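Local coordinates for protein 11S globulin isoform 1 (Cocos nucifera, PDB 5WPW) that serves as a seed storage protein of coconut, a hexameric 11S globulin that acts as a nutrient reservoir and is a potential food allergen, at residues A[59-64]-A[122-127]; A[74-79]-A[106-111]. The protein carries 2 engineered substitutions. All coordinates share one frame; numbering follows the deposited sequence.

Contact 1 of 2, residues A[59-64]-A[122-127]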
ATOM      1  N   ALA A  59     -17.855 -12.693 -12.583  1.00 27.16           N
ATOM      2  CA  ALA A  59     -16.625 -13.222 -11.998  1.00 22.78           C
ATOM      3  C   ALA A  59     -15.413 -12.864 -12.851  1.00 25.75           C
ATOM      4  O   ALA A  59     -15.510 -12.850 -14.094  1.00 28.23           O
ATOM      5  CB  ALA A  59     -16.721 -14.732 -11.853  1.00 24.09           C
ATOM      6  N   PRO A  60     -14.280 -12.527 -12.237  1.00 25.01           N
ATOM      7  CA  PRO A  60     -13.058 -12.340 -13.027  1.00 24.79           C
ATOM      8  C   PRO A  60     -12.624 -13.684 -13.589  1.00 24.12           C
ATOM      9  O   PRO A  60     -12.970 -14.740 -13.053  1.00 25.66           O
ATOM     10  CB  PRO A  60     -12.049 -11.792 -12.015  1.00 27.16           C
ATOM     11  CG  PRO A  60     -12.503 -12.374 -10.692  1.00 28.08           C
ATOM     12  CD  PRO A  60     -14.028 -12.426 -10.785  1.00 24.19           C
ATOM     13  N   ARG A  61     -11.894 -13.637 -14.702  1.00 23.82           N
ATOM     14  CA  ARG A  61     -11.483 -14.869 -15.384  1.00 22.51           C
ATOM     15  C   ARG A  61     -10.092 -14.755 -15.989  1.00 23.08           C
ATOM     16  O   ARG A  61      -9.584 -13.662 -16.237  1.00 23.03           O
ATOM     17  CB  ARG A  61     -12.496 -15.244 -16.475  1.00 29.84           C
ATOM     18  CG  ARG A  61     -12.222 -14.629 -17.796  1.00 28.42           C
ATOM     19  CD  ARG A  61     -13.393 -14.837 -18.728  1.00 31.98           C
ATOM     20  NE  ARG A  61     -14.374 -13.781 -18.548  1.00 35.53           N
ATOM     21  CZ  ARG A  61     -15.377 -13.559 -19.379  1.00 36.37           C
ATOM     22  NH1 ARG A  61     -15.519 -14.325 -20.458  1.00 36.90           N
ATOM     23  NH2 ARG A  61     -16.217 -12.567 -19.143  1.00 33.91           N
ATOM     24  N   LEU A  62      -9.467 -15.923 -16.209  1.00 22.13           N
ATOM     25  CA  LEU A  62      -8.284 -16.066 -17.038  1.00 25.25           C
ATOM     26  C   LEU A  62      -8.662 -16.978 -18.190  1.00 20.96           C
ATOM     27  O   LEU A  62      -9.325 -17.997 -17.965  1.00 23.33           O
ATOM     28  CB  LEU A  62      -7.106 -16.701 -16.288  1.00 25.75           C
ATOM     29  CG  LEU A  62      -6.484 -15.911 -15.144  1.00 19.21           C
ATOM     30  CD1 LEU A  62      -5.163 -16.567 -14.778  1.00 20.87           C
ATOM     31  CD2 LEU A  62      -6.296 -14.463 -15.552  1.00 21.73           C
ATOM     32  N   VAL A  63      -8.317 -16.563 -19.407  1.00 23.69           N
ATOM     33  CA  VAL A  63      -8.511 -17.351 -20.623  1.00 23.30           C
ATOM     34  C   VAL A  63      -7.148 -17.823 -21.102  1.00 23.22           C
ATOM     35  O   VAL A  63      -6.220 -17.016 -21.218  1.00 30.60           O
ATOM     36  CB  VAL A  63      -9.212 -16.527 -21.716  1.00 26.78           C
ATOM     37  CG1 VAL A  63      -9.498 -17.414 -22.931  1.00 27.33           C
ATOM     38  CG2 VAL A  63     -10.484 -15.887 -21.167  1.00 25.85           C
ATOM     39  N   TYR A  64      -7.008 -19.115 -21.375  1.00 21.18           N
ATOM     40  CA  TYR A  64      -5.793 -19.614 -22.008  1.00 23.47           C
ATOM     41  C   TYR A  64      -6.100 -20.007 -23.448  1.00 24.30           C
ATOM     42  O   TYR A  64      -7.001 -20.814 -23.682  1.00 27.54           O
ATOM     43  CB  TYR A  64      -5.205 -20.822 -21.266  1.00 24.52           C
ATOM     44  CG  TYR A  64      -3.930 -21.351 -21.908  1.00 26.76           C
ATOM     45  CD1 TYR A  64      -2.733 -20.631 -21.844  1.00 28.17           C
ATOM     46  CD2 TYR A  64      -3.919 -22.571 -22.567  1.00 30.78           C
ATOM     47  CE1 TYR A  64      -1.564 -21.117 -22.435  1.00 27.78           C
ATOM     48  CE2 TYR A  64      -2.764 -23.062 -23.157  1.00 30.36           C
ATOM     49  CZ  TYR A  64      -1.598 -22.331 -23.091  1.00 29.80           C
ATOM     50  OH  TYR A  64      -0.462 -22.827 -23.678  1.00 31.56           O
ATOM     51  N   PHE A 122     -16.684  -6.144 -17.136  1.00 27.69           N
ATOM     52  CA  PHE A 122     -16.184  -5.483 -18.340  1.00 28.05           C
ATOM     53  C   PHE A 122     -16.644  -6.238 -19.586  1.00 27.29           C
ATOM     54  O   PHE A 122     -16.452  -7.448 -19.678  1.00 27.24           O
ATOM     55  CB  PHE A 122     -14.644  -5.423 -18.368  1.00 28.76           C
ATOM     56  CG  PHE A 122     -14.026  -4.479 -17.358  1.00 34.53           C
ATOM     57  CD1 PHE A 122     -14.454  -4.448 -16.046  1.00 30.90           C
ATOM     58  CD2 PHE A 122     -12.964  -3.655 -17.724  1.00 35.76           C
ATOM     59  CE1 PHE A 122     -13.866  -3.588 -15.123  1.00 34.27           C
ATOM     60  CE2 PHE A 122     -12.372  -2.802 -16.810  1.00 40.35           C
ATOM     61  CZ  PHE A 122     -12.835  -2.762 -15.504  1.00 35.56           C
ATOM     62  N   ALA A 123     -17.193  -5.514 -20.564  1.00 28.28           N
ATOM     63  CA  ALA A 123     -17.581  -6.129 -21.832  1.00 30.00           C
ATOM     64  C   ALA A 123     -16.374  -6.612 -22.633  1.00 25.60           C
ATOM     65  O   ALA A 123     -15.369  -5.903 -22.787  1.00 28.02           O
ATOM     66  CB  ALA A 123     -18.399  -5.145 -22.671  1.00 27.87           C
ATOM     67  N   TYR A 124     -16.509  -7.813 -23.196  1.00 23.53           N
ATOM     68  CA  TYR A 124     -15.435  -8.557 -23.845  1.00 28.66           C
ATOM     69  C   TYR A 124     -15.966  -9.205 -25.122  1.00 28.50           C
ATOM     70  O   TYR A 124     -17.079  -9.738 -25.117  1.00 30.98           O
ATOM     71  CB  TYR A 124     -14.941  -9.638 -22.889  1.00 25.80           C
ATOM     72  CG  TYR A 124     -13.986 -10.683 -23.417  1.00 30.78           C
ATOM     73  CD1 TYR A 124     -12.641 -10.397 -23.566  1.00 31.59           C
ATOM     74  CD2 TYR A 124     -14.418 -11.976 -23.703  1.00 32.73           C
ATOM     75  CE1 TYR A 124     -11.747 -11.347 -24.019  1.00 35.04           C
ATOM     76  CE2 TYR A 124     -13.523 -12.946 -24.157  1.00 34.43           C
ATOM     77  CZ  TYR A 124     -12.189 -12.616 -24.315  1.00 40.62           C
ATOM     78  OH  TYR A 124     -11.273 -13.548 -24.761  1.00 42.26           O
ATOM     79  N   TRP A 125     -15.165  -9.187 -26.197  1.00 25.65           N
ATOM     80  CA  TRP A 125     -15.500  -9.908 -27.427  1.00 26.45           C
ATOM     81  C   TRP A 125     -14.219 -10.448 -28.066  1.00 29.69           C
ATOM     82  O   TRP A 125     -13.111  -9.977 -27.786  1.00 28.40           O
ATOM     83  CB  TRP A 125     -16.296  -9.009 -28.416  1.00 24.32           C
ATOM     84  CG  TRP A 125     -15.589  -7.753 -28.837  1.00 27.14           C
ATOM     85  CD1 TRP A 125     -15.735  -6.504 -28.281  1.00 31.09           C
ATOM     86  CD2 TRP A 125     -14.655  -7.605 -29.908  1.00 23.34           C
ATOM     87  NE1 TRP A 125     -14.936  -5.602 -28.932  1.00 26.18           N
ATOM     88  CE2 TRP A 125     -14.253  -6.252 -29.928  1.00 22.24           C
ATOM     89  CE3 TRP A 125     -14.097  -8.494 -30.843  1.00 26.46           C
ATOM     90  CZ2 TRP A 125     -13.329  -5.760 -30.845  1.00 26.38           C
ATOM     91  CZ3 TRP A 125     -13.173  -8.004 -31.759  1.00 25.99           C
ATOM     92  CH2 TRP A 125     -12.795  -6.649 -31.751  1.00 25.72           C
ATOM     93  N   CYS A 126     -14.389 -11.422 -28.963  1.00 26.45           N
ATOM     94  CA  CYS A 126     -13.285 -12.254 -29.442  1.00 28.22           C
ATOM     95  C   CYS A 126     -13.553 -12.647 -30.881  1.00 26.59           C
ATOM     96  O   CYS A 126     -14.610 -13.218 -31.153  1.00 28.55           O
ATOM     97  CB  CYS A 126     -13.163 -13.523 -28.603  1.00 25.38           C
ATOM     98  SG  CYS A 126     -11.785 -14.569 -29.060  1.00 37.34           S
ATOM     99  N   TYR A 127     -12.606 -12.381 -31.777  1.00 27.53           N
ATOM    100  CA  TYR A 127     -12.794 -12.699 -33.197  1.00 29.99           C
ATOM    101  C   TYR A 127     -11.620 -13.521 -33.724  1.00 29.82           C
ATOM    102  O   TYR A 127     -10.452 -13.154 -33.532  1.00 32.02           O
ATOM    103  CB  TYR A 127     -12.966 -11.424 -34.021  1.00 26.58           C
ATOM    104  CG  TYR A 127     -13.005 -11.641 -35.542  1.00 28.93           C
ATOM    105  CD1 TYR A 127     -14.118 -12.211 -36.160  1.00 33.89           C
ATOM    106  CD2 TYR A 127     -11.929 -11.264 -36.348  1.00 36.30           C
ATOM    107  CE1 TYR A 127     -14.158 -12.406 -37.573  1.00 31.27           C
ATOM    108  CE2 TYR A 127     -11.949 -11.461 -37.759  1.00 30.45           C
ATOM    109  CZ  TYR A 127     -13.067 -12.026 -38.356  1.00 36.55           C
ATOM    110  OH  TYR A 127     -13.094 -12.208 -39.747  1.00 36.59           O
TER
HETATM  111  O   HOH W   1     -16.661  -9.752 -17.591  1.00 25.58           O

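Contact 2 of 2, residues A[74-79]-A[106-111]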
ATOM      1  N   LEU A  74     -11.604  -5.636 -25.158  1.00 26.77           N
ATOM      2  CA  LEU A  74     -12.019  -5.440 -23.780  1.00 31.36           C
ATOM      3  C   LEU A  74     -12.366  -3.972 -23.625  1.00 29.99           C
ATOM      4  O   LEU A  74     -11.511  -3.098 -23.833  1.00 31.19           O
ATOM      5  CB  LEU A  74     -10.903  -5.835 -22.822  1.00 29.24           C
ATOM      6  CG  LEU A  74     -11.189  -5.596 -21.351  1.00 33.75           C
ATOM      7  CD1 LEU A  74     -12.230  -6.579 -20.948  1.00 27.59           C
ATOM      8  CD2 LEU A  74      -9.916  -5.804 -20.552  1.00 34.40           C
ATOM      9  N   VAL A  75     -13.604  -3.694 -23.287  1.00 28.65           N
ATOM     10  CA  VAL A  75     -14.041  -2.307 -23.169  1.00 31.65           C
ATOM     11  C   VAL A  75     -13.875  -1.857 -21.723  1.00 35.30           C
ATOM     12  O   VAL A  75     -14.486  -2.424 -20.808  1.00 34.12           O
ATOM     13  CB  VAL A  75     -15.486  -2.136 -23.642  1.00 34.56           C
ATOM     14  CG1 VAL A  75     -15.915  -0.695 -23.441  1.00 35.49           C
ATOM     15  CG2 VAL A  75     -15.616  -2.557 -25.108  1.00 29.99           C
ATOM     16  N   MET A  76     -13.055  -0.821 -21.517  1.00 31.01           N
ATOM     17  CA  MET A  76     -12.850  -0.266 -20.183  1.00 33.70           C
ATOM     18  C   MET A  76     -13.709   0.981 -20.035  1.00 29.33           C
ATOM     19  O   MET A  76     -13.410   1.999 -20.666  1.00 29.82           O
ATOM     20  CB  MET A  76     -11.372   0.059 -19.961  1.00 30.01           C
ATOM     21  CG  MET A  76     -10.443  -1.062 -20.403  1.00 42.01           C
ATOM     22  SD  MET A  76      -8.969  -1.237 -19.375  1.00 51.59           S
ATOM     23  CE  MET A  76      -8.099  -2.573 -20.211  1.00 44.80           C
ATOM     24  N   PRO A  77     -14.780   0.947 -19.237  1.00 32.90           N
ATOM     25  CA  PRO A  77     -15.707   2.084 -19.174  1.00 35.26           C
ATOM     26  C   PRO A  77     -15.057   3.363 -18.661  1.00 34.94           C
ATOM     27  O   PRO A  77     -14.355   3.373 -17.646  1.00 31.46           O
ATOM     28  CB  PRO A  77     -16.796   1.597 -18.207  1.00 35.50           C
ATOM     29  CG  PRO A  77     -16.207   0.431 -17.497  1.00 36.52           C
ATOM     30  CD  PRO A  77     -15.255  -0.202 -18.451  1.00 38.13           C
ATOM     31  N   GLY A  78     -15.334   4.461 -19.350  1.00 29.24           N
ATOM     32  CA  GLY A  78     -14.815   5.748 -18.938  1.00 26.63           C
ATOM     33  C   GLY A  78     -13.463   6.081 -19.514  1.00 35.04           C
ATOM     34  O   GLY A  78     -12.940   7.170 -19.241  1.00 34.43           O
ATOM     35  N   CYS A  79     -12.831   5.106 -20.336  1.00 33.96           N
ATOM     36  CA  CYS A  79     -11.589   5.291 -21.061  1.00 31.21           C
ATOM     37  C   CYS A  79     -11.891   5.811 -22.462  1.00 30.48           C
ATOM     38  O   CYS A  79     -12.924   5.461 -23.044  1.00 28.47           O
ATOM     39  CB  CYS A  79     -10.823   3.974 -21.148  1.00 25.64           C
ATOM     40  SG  CYS A  79     -10.160   3.484 -19.475  1.00 31.50           S
ATOM     41  N   LYS A 106      -8.902   0.125 -27.988  1.00 27.15           N
ATOM     42  CA  LYS A 106      -7.771  -0.623 -28.521  1.00 31.24           C
ATOM     43  C   LYS A 106      -8.095  -2.111 -28.563  1.00 30.93           C
ATOM     44  O   LYS A 106      -8.785  -2.641 -27.694  1.00 28.57           O
ATOM     45  CB  LYS A 106      -6.537  -0.361 -27.658  1.00 32.25           C
ATOM     46  CG  LYS A 106      -6.794  -0.548 -26.169  1.00 32.08           C
ATOM     47  CD  LYS A 106      -5.611  -0.096 -25.303  1.00 39.56           C
ATOM     48  CE  LYS A 106      -5.646   1.415 -25.033  1.00 38.50           C
ATOM     49  NZ  LYS A 106      -4.639   1.809 -23.991  1.00 39.34           N
ATOM     50  N   VAL A 107      -7.598  -2.799 -29.590  1.00 26.50           N
ATOM     51  CA  VAL A 107      -7.906  -4.201 -29.745  1.00 29.80           C
ATOM     52  C   VAL A 107      -6.619  -4.981 -29.541  1.00 31.01           C
ATOM     53  O   VAL A 107      -5.516  -4.489 -29.806  1.00 34.97           O
ATOM     54  CB  VAL A 107      -8.552  -4.467 -31.112  1.00 34.90           C
ATOM     55  CG1 VAL A 107      -9.880  -3.697 -31.194  1.00 33.54           C
ATOM     56  CG2 VAL A 107      -7.619  -4.023 -32.199  1.00 33.50           C
ATOM     57  N   TYR A 108      -6.769  -6.184 -29.012  1.00 31.03           N
ATOM     58  CA  TYR A 108      -5.662  -7.003 -28.550  1.00 32.71           C
ATOM     59  C   TYR A 108      -5.549  -8.230 -29.443  1.00 36.27           C
ATOM     60  O   TYR A 108      -6.496  -9.016 -29.553  1.00 34.20           O
ATOM     61  CB  TYR A 108      -5.888  -7.412 -27.099  1.00 32.61           C
ATOM     62  CG  TYR A 108      -6.154  -6.242 -26.183  1.00 32.52           C
ATOM     63  CD1 TYR A 108      -5.111  -5.605 -25.532  1.00 37.37           C
ATOM     64  CD2 TYR A 108      -7.450  -5.792 -25.939  1.00 35.13           C
ATOM     65  CE1 TYR A 108      -5.337  -4.548 -24.677  1.00 37.68           C
ATOM     66  CE2 TYR A 108      -7.689  -4.719 -25.081  1.00 33.84           C
ATOM     67  CZ  TYR A 108      -6.620  -4.101 -24.459  1.00 34.30           C
ATOM     68  OH  TYR A 108      -6.819  -3.030 -23.604  1.00 37.09           O
ATOM     69  N   GLN A 109      -4.395  -8.407 -30.063  1.00 31.64           N
ATOM     70  CA  GLN A 109      -4.188  -9.532 -30.964  1.00 32.03           C
ATOM     71  C   GLN A 109      -3.509 -10.650 -30.201  1.00 31.98           C
ATOM     72  O   GLN A 109      -2.431 -10.454 -29.640  1.00 38.63           O
ATOM     73  CB  GLN A 109      -3.384  -9.100 -32.183  1.00 33.90           C
ATOM     74  CG  GLN A 109      -4.139  -8.054 -32.959  1.00 39.03           C
ATOM     75  CD  GLN A 109      -3.703  -7.979 -34.390  1.00 45.69           C
ATOM     76  OE1 GLN A 109      -3.831  -8.949 -35.138  1.00 53.33           O
ATOM     77  NE2 GLN A 109      -3.174  -6.828 -34.785  1.00 45.34           N
ATOM     78  N   PHE A 110      -4.144 -11.808 -30.167  1.00 31.87           N
ATOM     79  CA  PHE A 110      -3.698 -12.909 -29.335  1.00 33.50           C
ATOM     80  C   PHE A 110      -3.241 -14.076 -30.203  1.00 38.30           C
ATOM     81  O   PHE A 110      -3.446 -14.109 -31.417  1.00 34.89           O
ATOM     82  CB  PHE A 110      -4.810 -13.343 -28.382  1.00 30.81           C
ATOM     83  CG  PHE A 110      -5.976 -13.997 -29.055  1.00 30.57           C
ATOM     84  CD1 PHE A 110      -5.998 -15.365 -29.258  1.00 28.69           C
ATOM     85  CD2 PHE A 110      -7.081 -13.252 -29.434  1.00 31.19           C
ATOM     86  CE1 PHE A 110      -7.083 -15.982 -29.863  1.00 31.74           C
ATOM     87  CE2 PHE A 110      -8.173 -13.869 -30.023  1.00 29.39           C
ATOM     88  CZ  PHE A 110      -8.171 -15.222 -30.244  1.00 36.23           C
ATOM     89  N   GLN A 111      -2.608 -15.049 -29.562  1.00 31.38           N
ATOM     90  CA  GLN A 111      -2.067 -16.184 -30.297  1.00 33.82           C
ATOM     91  C   GLN A 111      -1.939 -17.353 -29.338  1.00 32.19           C
ATOM     92  O   GLN A 111      -2.174 -17.218 -28.137  1.00 32.29           O
ATOM     93  CB  GLN A 111      -0.721 -15.830 -30.937  1.00 34.71           C
ATOM     94  CG  GLN A 111       0.460 -15.797 -29.967  1.00 36.18           C
ATOM     95  CD  GLN A 111       1.813 -15.917 -30.672  1.00 46.96           C
ATOM     96  OE1 GLN A 111       2.329 -17.019 -30.874  1.00 53.10           O
ATOM     97  NE2 GLN A 111       2.399 -14.775 -31.034  1.00 48.79           N
TER
HETATM   98  O   HOH W   2     -11.255  -2.652 -26.715  1.00 27.01           O
HETATM   99  O   HOH W   3      -9.541  -1.355 -23.940  1.00 39.01           O

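Contact 1 of 2, residues A[59-64]-A[122-127]
Inside the N-terminal cupin barrel, Arg61 and Val63 on strand 61-67 face Tyr124 on strand 124-127 across the gap between two beta-sheets. The strands are not neighbours. Even the nearest alpha carbons, Val63 CA and Cys126 CA, are 11.2 Å apart. The direct contact is made by side chains alone, with one water reaching a backbone carbonyl. It buries a modest 113 Å². Arg61 carries most of it from its side. Its CG lies between the backbone N and the carbonyl carbon (chi1 88°), and the chain bends at chi3 (86°), which brings the guanidinium to the tyrosine. Arg61 NH1 comes to 4.2 Å from Tyr124 CD2. The guanidinium and ring planes are inclined by 55°, so the two groups do not stack. At the far end of the ring, Val63 CG2 lies 4.4 Å from Tyr124 OH, a loose touch. A water links the other branch of the arginine to the second segment. It accepts from Arg61 NH2 at 3.2 Å, in the plane of the guanidinium, and can donate to Phe122 O at 3.1 Å. Arg61 and Tyr124 both also pack on Val118 of strand 114-118. Tyr124 reaches Val72 of strand 70-74 as well. Facing side chains from two antiparallel sheets, filling a buried interior, are the usual core packing of the cupin beta-barrel, here in the first of the two cupin domains of an 11S globulin.

Contact 2 of 2, residues A[74-79]-A[106-111]
This is a small, partly water-mediated contact in the N-terminal cupin domain, where the loop after strand 70-74 meets strand 107-110 and Leu74 and Met76 touch Tyr108. Leu74 lies on strand 70-74, and Tyr108 on its antiparallel neighbour, strand 107-110. The direct contacts between the two segments all involve the Tyr108 ring and its hydroxyl. Leu74 N lies at the ring edge, near its plane, 4.0 Å from Tyr108 CE2. Leu74 CB is 4.1 Å from the same carbon. Met76 reaches the hydroxyl end, with its CE 3.7 Å from Tyr108 OH. The methionine and tyrosine side chains cross at about a right angle. Tyr108 CG is anti to the carbonyl carbon (chi1 -53°), and with this torsion the ring edge comes beside Leu74 and the hydroxyl beside Met76 CE. Two waters grip the carbonyl of Leu74. One donates to Leu74 O at 2.6 Å and accepts from Tyr108 OH at 3.2 Å. The other donates to Leu74 O and, at 2.7 Å, to Lys106 O. Beyond the contact, Met76 to Cys79 form a type II beta turn, closed by Cys79 N to Met76 O at 3.2 Å. Gly78 has the positive phi (89°) of that turn's third position. Cys79 then forms the disulfide to Cys246. The disulfide that leaves this turn, joining acidic and basic chains, is characteristic of the 11S globulins.

How the contacts relate
Read from the N terminus, the segments come in the order 59-64, 74-79, 106-111 and 122-127. Contact 2 is therefore nested inside the loop that contact 1 closes. The outer loop spans 57 residues and the inner one 26. Contact 1 joins the two sheets of the first cupin domain across its interior. Contact 2 works within one of those sheets, where strand 70-74 gives way to the loop bearing Cys79. The two meet because strand 124-127 runs antiparallel beside strand 70-74. Ala123 O lies 2.9 Å from Val75 N, a probable hydrogen bond, and Phe122 packs on Leu74. Both contacts also reach the second subunit of the hexamer.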